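Local coordinates for protein putative non-ribosomal peptide synthetase (Actinomadura parvosata subsp. kistnae, PDB 6M7L) that probably serves as a condensation-type domain of a non-ribosomal peptide synthetase, the enzyme family that assembles peptides without the ribosome, at residues A281-L284 / S285-G289; G54-R58 / D59-G63; S35-G38 / D39-G43. All blocks are in the same frame, centred on the assembly; numbering follows the deposited sequence.

Interaction 1: residues A281-L284 / S285-G289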
loop_
_atom_site.group_PDB
_atom_site.type_symbol
_atom_site.label_atom_id
_atom_site.label_comp_id
_atom_site.label_asym_id
_atom_site.label_seq_id
_atom_site.Cartn_x
_atom_site.Cartn_y
_atom_site.Cartn_z
ATOM N N ALA A 281 -27.383 -2.686 17.776
ATOM C CA ALA A 281 -28.628 -1.953 17.971
ATOM C C ALA A 281 -29.506 -2.608 19.030
ATOM O O ALA A 281 -30.239 -1.914 19.744
ATOM C CB ALA A 281 -29.382 -1.844 16.645
ATOM N N MET A 282 -29.453 -3.936 19.144
ATOM C CA MET A 282 -30.190 -4.613 20.204
ATOM C C MET A 282 -29.566 -4.336 21.565
ATOM O O MET A 282 -30.277 -4.054 22.536
ATOM C CB MET A 282 -30.239 -6.118 19.937
ATOM C CG MET A 282 -30.871 -6.489 18.609
ATOM S SD MET A 282 -30.925 -8.267 18.306
ATOM C CE MET A 282 -32.146 -8.781 19.506
ATOM N N LEU A 283 -28.235 -4.407 21.648
ATOM C CA LEU A 283 -27.551 -4.194 22.919
ATOM C C LEU A 283 -27.809 -2.792 23.453
ATOM O O LEU A 283 -28.174 -2.616 24.620
ATOM C CB LEU A 283 -26.052 -4.438 22.750
ATOM C CG LEU A 283 -25.203 -4.284 24.010
ATOM C CD1 LEU A 283 -25.552 -5.360 25.025
ATOM C CD2 LEU A 283 -23.731 -4.331 23.658
ATOM N N LEU A 284 -27.616 -1.775 22.609
ATOM C CA LEU A 284 -27.864 -0.405 23.043
ATOM C C LEU A 284 -29.331 -0.181 23.374
ATOM O O LEU A 284 -29.650 0.590 24.287
ATOM C CB LEU A 284 -27.411 0.578 21.966
ATOM C CG LEU A 284 -25.923 0.557 21.619
ATOM C CD1 LEU A 284 -25.588 1.690 20.662
ATOM C CD2 LEU A 284 -25.077 0.645 22.880
ATOM N N SER A 285 -30.234 -0.844 22.649
ATOM C CA SER A 285 -31.659 -0.693 22.921
ATOM C C SER A 285 -32.003 -1.158 24.329
ATOM O O SER A 285 -32.776 -0.502 25.036
ATOM C CB SER A 285 -32.475 -1.473 21.891
ATOM O OG SER A 285 -33.866 -1.307 22.102
ATOM N N ARG A 286 -31.435 -2.287 24.754
ATOM C CA ARG A 286 -31.742 -2.820 26.077
ATOM C C ARG A 286 -30.972 -2.089 27.171
ATOM O O ARG A 286 -31.500 -1.881 28.269
ATOM C CB ARG A 286 -31.441 -4.318 26.113
ATOM C CG ARG A 286 -32.362 -5.145 25.230
ATOM C CD ARG A 286 -33.659 -5.466 25.949
ATOM N NE ARG A 286 -33.428 -6.364 27.076
ATOM C CZ ARG A 286 -33.424 -7.690 26.981
ATOM N NH1 ARG A 286 -33.200 -8.435 28.055
ATOM N NH2 ARG A 286 -33.644 -8.272 25.810
ATOM N N LEU A 287 -29.728 -1.694 26.890
ATOM C CA LEU A 287 -28.942 -0.960 27.876
ATOM C C LEU A 287 -29.577 0.387 28.191
ATOM O O LEU A 287 -29.704 0.771 29.359
ATOM C CB LEU A 287 -27.511 -0.771 27.373
ATOM C CG LEU A 287 -26.610 -2.004 27.362
ATOM C CD1 LEU A 287 -25.257 -1.661 26.762
ATOM C CD2 LEU A 287 -26.454 -2.559 28.769
ATOM N N ASP A 288 -29.984 1.120 27.160
ATOM C CA ASP A 288 -30.569 2.442 27.332
ATOM C C ASP A 288 -32.091 2.418 27.376
ATOM O O ASP A 288 -32.706 3.472 27.567
ATOM C CB ASP A 288 -30.094 3.370 26.209
ATOM C CG ASP A 288 -28.585 3.363 26.047
ATOM O OD1 ASP A 288 -27.877 3.129 27.050
ATOM O OD2 ASP A 288 -28.106 3.589 24.915
ATOM N N GLY A 289 -32.708 1.253 27.204
ATOM C CA GLY A 289 -34.159 1.149 27.282
ATOM C C GLY A 289 -34.896 1.953 26.234
ATOM O O GLY A 289 -35.968 2.503 26.516
#

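Interaction 2: residues G54-R58 / D59-G63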
loop_
_atom_site.group_PDB
_atom_site.type_symbol
_atom_site.label_atom_id
_atom_site.label_comp_id
_atom_site.label_asym_id
_atom_site.label_seq_id
_atom_site.Cartn_x
_atom_site.Cartn_y
_atom_site.Cartn_z
ATOM N N GLY A 54 18.895 5.721 11.825
ATOM C CA GLY A 54 19.876 6.108 10.835
ATOM C C GLY A 54 20.222 7.576 10.938
ATOM O O GLY A 54 19.665 8.325 11.738
ATOM N N ARG A 55 21.171 7.989 10.100
ATOM C CA ARG A 55 21.604 9.383 10.069
ATOM C C ARG A 55 20.540 10.233 9.388
ATOM O O ARG A 55 20.373 10.173 8.165
ATOM C CB ARG A 55 22.947 9.512 9.357
ATOM C CG ARG A 55 24.145 9.354 10.278
ATOM C CD ARG A 55 25.355 10.119 9.760
ATOM N NE ARG A 55 26.309 9.256 9.071
ATOM C CZ ARG A 55 27.499 9.660 8.640
ATOM N NH1 ARG A 55 27.880 10.917 8.824
ATOM N NH2 ARG A 55 28.308 8.809 8.024
ATOM N N LEU A 56 19.824 11.030 10.174
ATOM C CA LEU A 56 18.776 11.897 9.655
ATOM C C LEU A 56 19.356 13.254 9.285
ATOM O O LEU A 56 20.058 13.878 10.087
ATOM C CB LEU A 56 17.659 12.069 10.683
ATOM C CG LEU A 56 16.722 13.256 10.437
ATOM C CD1 LEU A 56 15.722 12.950 9.333
ATOM C CD2 LEU A 56 16.017 13.663 11.722
ATOM N N ASP A 57 19.057 13.708 8.070
ATOM C CA ASP A 57 19.449 15.040 7.614
ATOM C C ASP A 57 18.369 16.009 8.079
ATOM O O ASP A 57 17.345 16.197 7.421
ATOM C CB ASP A 57 19.626 15.059 6.099
ATOM C CG ASP A 57 20.209 16.365 5.594
ATOM O OD1 ASP A 57 19.999 17.408 6.248
ATOM O OD2 ASP A 57 20.874 16.346 4.536
ATOM N N ARG A 58 18.606 16.630 9.241
ATOM C CA ARG A 58 17.585 17.469 9.860
ATOM C C ARG A 58 17.181 18.626 8.956
ATOM O O ARG A 58 16.001 18.986 8.888
ATOM C CB ARG A 58 18.082 17.995 11.204
ATOM C CG ARG A 58 18.327 16.913 12.232
ATOM C CD ARG A 58 18.618 17.512 13.591
ATOM N NE ARG A 58 18.931 16.480 14.573
ATOM C CZ ARG A 58 19.219 16.724 15.845
ATOM N NH1 ARG A 58 19.231 17.971 16.297
ATOM N NH2 ARG A 58 19.493 15.720 16.667
ATOM N N ASP A 59 18.145 19.222 8.253
ATOM C CA ASP A 59 17.808 20.329 7.366
ATOM C C ASP A 59 17.059 19.850 6.130
ATOM O O ASP A 59 16.278 20.612 5.549
ATOM C CB ASP A 59 19.068 21.096 6.972
ATOM C CG ASP A 59 19.638 21.903 8.122
ATOM O OD1 ASP A 59 20.469 21.360 8.880
ATOM O OD2 ASP A 59 19.241 23.076 8.277
ATOM N N ALA A 60 17.274 18.601 5.714
ATOM C CA ALA A 60 16.471 18.044 4.633
ATOM C C ALA A 60 15.067 17.696 5.114
ATOM O O ALA A 60 14.090 17.889 4.381
ATOM C CB ALA A 60 17.155 16.811 4.042
ATOM N N LEU A 61 14.953 17.183 6.342
ATOM C CA LEU A 61 13.640 16.914 6.919
ATOM C C LEU A 61 12.820 18.193 7.032
ATOM O O LEU A 61 11.613 18.190 6.763
ATOM C CB LEU A 61 13.797 16.252 8.289
ATOM C CG LEU A 61 12.558 16.208 9.187
ATOM C CD1 LEU A 61 11.505 15.263 8.630
ATOM C CD2 LEU A 61 12.944 15.819 10.603
ATOM N N ALA A 62 13.460 19.297 7.426
ATOM C CA ALA A 62 12.762 20.578 7.474
ATOM C C ALA A 62 12.326 21.018 6.082
ATOM O O ALA A 62 11.197 21.487 5.896
ATOM C CB ALA A 62 13.655 21.638 8.119
ATOM N N GLY A 63 13.206 20.871 5.091
ATOM C CA GLY A 63 12.828 21.207 3.730
ATOM C C GLY A 63 11.728 20.314 3.196
ATOM O O GLY A 63 10.811 20.780 2.514
#

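Interaction 3: residues S35-G38 / D39-G43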
loop_
_atom_site.group_PDB
_atom_site.type_symbol
_atom_site.label_atom_id
_atom_site.label_comp_id
_atom_site.label_asym_id
_atom_site.label_seq_id
_atom_site.Cartn_x
_atom_site.Cartn_y
_atom_site.Cartn_z
ATOM N N SER A 35 -12.479 23.621 17.782
ATOM C CA SER A 35 -11.086 23.903 18.096
ATOM C C SER A 35 -10.930 25.021 19.118
ATOM O O SER A 35 -9.835 25.192 19.663
ATOM C CB SER A 35 -10.313 24.266 16.825
ATOM O OG SER A 35 -10.357 25.662 16.582
ATOM N N ARG A 36 -11.989 25.781 19.384
ATOM C CA ARG A 36 -11.931 26.883 20.340
ATOM C C ARG A 36 -12.530 26.431 21.671
ATOM O O ARG A 36 -13.603 26.866 22.085
ATOM C CB ARG A 36 -12.664 28.104 19.787
ATOM C CG ARG A 36 -12.612 28.257 18.273
ATOM C CD ARG A 36 -11.211 28.582 17.784
ATOM N NE ARG A 36 -10.742 29.880 18.260
ATOM C CZ ARG A 36 -9.496 30.321 18.116
ATOM N NH1 ARG A 36 -9.156 31.518 18.581
ATOM N NH2 ARG A 36 -8.587 29.567 17.514
ATOM N N ILE A 37 -11.817 25.524 22.342
ATOM C CA ILE A 37 -12.328 24.939 23.579
ATOM C C ILE A 37 -11.237 24.880 24.645
ATOM O O ILE A 37 -11.510 25.083 25.832
ATOM C CB ILE A 37 -12.947 23.554 23.314
ATOM C CG1 ILE A 37 -14.258 23.714 22.540
ATOM C CG2 ILE A 37 -13.199 22.812 24.611
ATOM C CD1 ILE A 37 -15.068 22.446 22.411
ATOM N N GLY A 38 -10.001 24.611 24.248
ATOM C CA GLY A 38 -8.865 24.789 25.132
ATOM C C GLY A 38 -8.159 23.489 25.466
ATOM O O GLY A 38 -8.550 22.400 25.045
ATOM N N ASP A 39 -7.100 23.636 26.272
ATOM C CA ASP A 39 -6.184 22.535 26.561
ATOM C C ASP A 39 -6.878 21.361 27.238
ATOM O O ASP A 39 -6.505 20.205 27.006
ATOM C CB ASP A 39 -5.041 23.038 27.442
ATOM C CG ASP A 39 -4.175 24.064 26.743
ATOM O OD1 ASP A 39 -3.079 23.694 26.271
ATOM O OD2 ASP A 39 -4.600 25.239 26.651
ATOM N N GLU A 40 -7.870 21.635 28.088
ATOM C CA GLU A 40 -8.549 20.565 28.815
ATOM C C GLU A 40 -9.127 19.525 27.862
ATOM O O GLU A 40 -8.994 18.318 28.094
ATOM C CB GLU A 40 -9.645 21.160 29.699
ATOM C CG GLU A 40 -10.480 20.141 30.451
ATOM C CD GLU A 40 -11.581 20.793 31.262
ATOM O OE1 GLU A 40 -11.367 21.925 31.749
ATOM O OE2 GLU A 40 -12.661 20.184 31.403
ATOM N N ALA A 41 -9.763 19.974 26.785
ATOM C CA ALA A 41 -10.246 19.066 25.756
ATOM C C ALA A 41 -9.113 18.729 24.796
ATOM O O ALA A 41 -8.475 19.626 24.236
ATOM C CB ALA A 41 -11.415 19.690 24.995
ATOM N N GLU A 42 -8.855 17.434 24.617
ATOM C CA GLU A 42 -7.833 17.008 23.672
ATOM C C GLU A 42 -8.183 17.494 22.272
ATOM O O GLU A 42 -9.332 17.388 21.834
ATOM C CB GLU A 42 -7.692 15.485 23.686
ATOM C CG GLU A 42 -7.176 14.927 25.001
ATOM C CD GLU A 42 -5.782 15.419 25.334
ATOM O OE1 GLU A 42 -4.856 15.169 24.534
ATOM O OE2 GLU A 42 -5.615 16.064 26.393
ATOM N N GLY A 43 -7.188 18.047 21.584
ATOM C CA GLY A 43 -7.424 18.528 20.236
ATOM C C GLY A 43 -7.865 17.401 19.320
ATOM O O GLY A 43 -7.378 16.271 19.411
#

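Interaction 1: residues A281-L284 / S285-G289
With CG of Leu283 anti to the backbone N (chi1 -179°) and CG of Leu287 anti instead to the carbonyl carbon (chi1 -73°), these two leucines, one helical turn apart, meet on the same side of the helix; the CB of Leu283 starts away from 285-289, but its torsion brings the branch point back alongside Leu287. CD1 of Leu287 lies 3.8 Å from CG of Leu283, one methyl resting at the branch point of its partner so that the two side chains cross obliquely. The rest of Leu287 leans back over the helix: its CG sits 3.2 Å from Leu283 O, the same oxygen that accepts the amide of Leu287. That bond, Leu287 N to Leu283 O, is 2.9 Å long and bent little, with an N-H...O angle of 162°. Its neighbour from Asp288 N to Leu284 O is equally short, while Ser285 N reaches Ala281 O at 3.1 Å. Leucine suits both positions because its forked end spreads over apolar surface without burying a polar atom. Cutting Leu287 back to an alanine would probably leave Leu283 without its neighbour one turn on and open a gap beside Leu446. The polar groups find partners outside this stretch: Ser285 OG bonds to Arg290 O just beyond the helix, and the guanidinium of Arg286 bonds to Leu465 O. Gly289 then leaves helical geometry with positive phi, a conformation that favours glycine. In the fold, this last part of helix 272-288 has Leu283 and Leu287 against helix 440-459, Met282 against helix 331-346, and Ala281 and Leu284 against strand 292-299, to which the chain next turns.

Interaction 2: residues G54-R58 / D59-G63
Asp59, in the first turn of helix 58-71, approaches Asp57 with its aliphatic part, CB lying 3.9 Å from Asp57 OD1. The two carboxylates would probably repel mildly (Asp57 OD1 to Asp59 OD1 4.8 Å), though the partial positive charge of the helix N terminus is likely to favour both. Ala60 comes next and receives the main polar contact: its N-H donates to Asp57 OD1 at 3.0 Å, meeting the oxygen from above the carboxylate plane. CG of Asp57 stands anti to its own N (chi1 -172°), which swings the carboxylate over the first turn and sets it against Ala60 CB, a small methyl that packs 3.5 Å from Asp57 CG. Leu61 takes part through both backbone and side chain. Its amide bonds to Asp57 O at 2.8 Å, and its CD2 meets Leu56 CD2 at 3.9 Å, with Leu134 of strand 130-136 touching both leucines. Ala62 N bonds to Arg58 O at 2.9 Å, and Gly63 N to Asp59 O. An N-cap carboxylate with an apolar pair joining the residue before it to the fourth helical residue makes a capped hydrophobic staple, a classic helix start, here at a strand-to-helix junction of the condensation domain.

Interaction 3: residues S35-G38 / D39-G43
Ile37 and Ala41 meet methyl to methyl, Ile37 CG2 lying 3.6 Å from Ala41 CB, and this pair is the compact part of the loop between helix 26-34 and strand 45-53. The branched methyl CG2 is placed there because it stands anti to the backbone N of Ile37, while CG1 takes the position beside that N. Ala41 is buried and points its single methyl at the isoleucine; alanine suits this spot because that one methyl already makes the contact. Between the two residues the backbone doubles back in a beta turn from Gly38 to Ala41, with Asp39 and Glu40 at its corners in helix-like conformation. Ala41 N closes it on Gly38 O at 3.2 Å, but the N-H...O angle of 122° makes this a weak bond. Gly38 enters the turn with phi 115° and psi 179°, where a side chain would be jammed against the preceding carbonyl oxygen, which explains the glycine.

The outer side is different. Asp39 and Glu40 are exposed, and charged side chains suit corners that face water. Asp39 CB comes no nearer than 3.7 Å to Gly38 C, and the carboxylate of Glu40 leads away from Ser35-Gly38 altogether. Farther along, the loop's charges find mates in other parts of the chain: Arg36 forms a salt bridge with Asp123, and Glu42 one with Arg245. The chemistry therefore implies a turn shaped mainly by glycine geometry and one apolar touch, the bond that closes it being weak, while its position in the fold probably owes more to what Arg36 and Glu42 hold elsewhere.

From the N terminus the order is interaction 3, interaction 2, interaction 1. Each closes only a local turn within one unbroken run of residues, and since they follow in series none nests in or crosses another. Interaction 3 shapes the connection from helix 26-34 to strand 45-53; interaction 2 lies just past the other end of that strand, where helix 58-71 begins, so the strand links them although their centres are about 31 Å apart. Interaction 1 comes much later, where helix 272-288 gives way to strand 292-299. Its centre lies about 53 Å from that of interaction 2, across the centre of the chain, consistent with the two-lobed architecture of condensation domains.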